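PDB 2PP0: L-talarate/galactarate dehydratase from Salmonella typhimurium, which catalyses the magnesium-dependent dehydration of L-talarate and galactarate to 5-keto-4-deoxy-D-glucarate and, in competition with this, the epimerization of L-talarate to galactarate. Local coordinates for residues I111-K114 / L115-G119. Numbering follows the deposited sequence.
Sequences IYTK and LLWAG
Leu116 meets the phenol of Tyr112 one helical turn back, its CD1 lying at the ring edge, in plane, 3.8 Å from Tyr112 CD2. The tyrosine reaches this position with CG anti to its own backbone N (chi1 -152°), which swings the ring beside its carbonyl carbon. One residue further along, Thr113 and Trp117 run side by side, and the methyl CG2 of Thr113 sits 3.6 Å from Trp117 CD1, at the pyrrole part of the indole. Ile111 and Leu115 also point the same way but touch more loosely, with CG2 of Ile111 4.1 Å from CD1 of Leu115.

Four backbone bonds of the i to i+4 pattern run beneath these pairs. Leu115 N donates to Ile111 O at 2.9 Å, and in the same way Leu116 N bonds to Tyr112 O, Trp117 N to Thr113 O and Ala118 N to Lys114 O. Gly119 N makes weak bonds to Leu115 O and Leu116 O.

Farther out, Tyr112 OH is hydrogen-bonded to Gly306 O, and its ring packs on Val129 and Ile132 of helix 127-146. The extended Lys114 carries NZ to Asn99 O and a salt bridge with Glu103. These i to i+4 pairs belong to the last turns of an alpha-helix, 108-118, with Ile111 and Leu115 buried and Trp117 exposed, in the N-terminal capping domain of the enolase superfamily.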
# COMPACT_ATOMS: atom_id res chain seq x y z
N ILE B 111 -11.44 -8.46 -5.52
CA ILE B 111 -12.11 -9.66 -5.03
C ILE B 111 -12.69 -9.40 -3.64
O ILE B 111 -13.81 -9.82 -3.33
CB ILE B 111 -11.12 -10.85 -4.95
CG1 ILE B 111 -10.73 -11.30 -6.36
CG2 ILE B 111 -11.74 -12.00 -4.20
CD1 ILE B 111 -9.60 -12.32 -6.39
N TYR B 112 -11.92 -8.71 -2.80
CA TYR B 112 -12.37 -8.38 -1.45
C TYR B 112 -13.71 -7.65 -1.56
O TYR B 112 -14.68 -8.01 -0.89
CB TYR B 112 -11.34 -7.47 -0.78
CG TYR B 112 -11.31 -7.59 0.72
CD1 TYR B 112 -10.22 -8.16 1.37
CD2 TYR B 112 -12.39 -7.14 1.50
CE1 TYR B 112 -10.20 -8.28 2.75
CE2 TYR B 112 -12.37 -7.27 2.88
CZ TYR B 112 -11.28 -7.83 3.50
OH TYR B 112 -11.27 -7.97 4.87
N THR B 113 -13.76 -6.63 -2.40
CA THR B 113 -14.97 -5.85 -2.61
C THR B 113 -16.14 -6.71 -3.08
O THR B 113 -17.28 -6.52 -2.64
CB THR B 113 -14.72 -4.71 -3.61
OG1 THR B 113 -13.79 -3.78 -3.04
CG2 THR B 113 -16.01 -3.98 -3.96
N LYS B 114 -15.87 -7.67 -3.96
CA LYS B 114 -16.92 -8.56 -4.45
C LYS B 114 -17.44 -9.42 -3.32
O LYS B 114 -18.64 -9.71 -3.24
CB LYS B 114 -16.39 -9.47 -5.56
CG LYS B 114 -17.40 -10.50 -6.04
CD LYS B 114 -16.83 -11.40 -7.13
CE LYS B 114 -17.88 -12.36 -7.68
NZ LYS B 114 -17.30 -13.28 -8.70
N LEU B 115 -16.55 -9.85 -2.43
CA LEU B 115 -16.93 -10.68 -1.30
C LEU B 115 -17.75 -9.87 -0.29
O LEU B 115 -18.64 -10.41 0.37
CB LEU B 115 -15.69 -11.25 -0.62
CG LEU B 115 -14.87 -12.23 -1.47
CD1 LEU B 115 -13.66 -12.71 -0.68
CD2 LEU B 115 -15.75 -13.41 -1.87
N LEU B 116 -17.44 -8.59 -0.17
CA LEU B 116 -18.18 -7.71 0.74
C LEU B 116 -19.59 -7.51 0.20
O LEU B 116 -20.56 -7.54 0.97
CB LEU B 116 -17.48 -6.35 0.89
CG LEU B 116 -16.21 -6.35 1.75
CD1 LEU B 116 -15.55 -4.97 1.71
CD2 LEU B 116 -16.57 -6.72 3.18
N TRP B 117 -19.72 -7.32 -1.11
CA TRP B 117 -21.03 -7.13 -1.71
C TRP B 117 -21.85 -8.41 -1.63
O TRP B 117 -23.07 -8.36 -1.48
CB TRP B 117 -20.93 -6.70 -3.18
CG TRP B 117 -20.67 -5.24 -3.35
CD1 TRP B 117 -19.55 -4.67 -3.88
CD2 TRP B 117 -21.53 -4.16 -2.97
NE1 TRP B 117 -19.65 -3.30 -3.85
CE2 TRP B 117 -20.86 -2.96 -3.30
CE3 TRP B 117 -22.80 -4.09 -2.38
CZ2 TRP B 117 -21.42 -1.70 -3.05
CZ3 TRP B 117 -23.36 -2.84 -2.14
CH2 TRP B 117 -22.66 -1.66 -2.47
N ALA B 118 -21.17 -9.55 -1.73
CA ALA B 118 -21.85 -10.85 -1.66
C ALA B 118 -22.45 -11.05 -0.28
O ALA B 118 -23.39 -11.82 -0.11
CB ALA B 118 -20.86 -11.98 -1.98
N GLY B 119 -21.89 -10.37 0.71
CA GLY B 119 -22.40 -10.47 2.06
C GLY B 119 -22.63 -9.08 2.61
O GLY B 119 -22.36 -8.81 3.78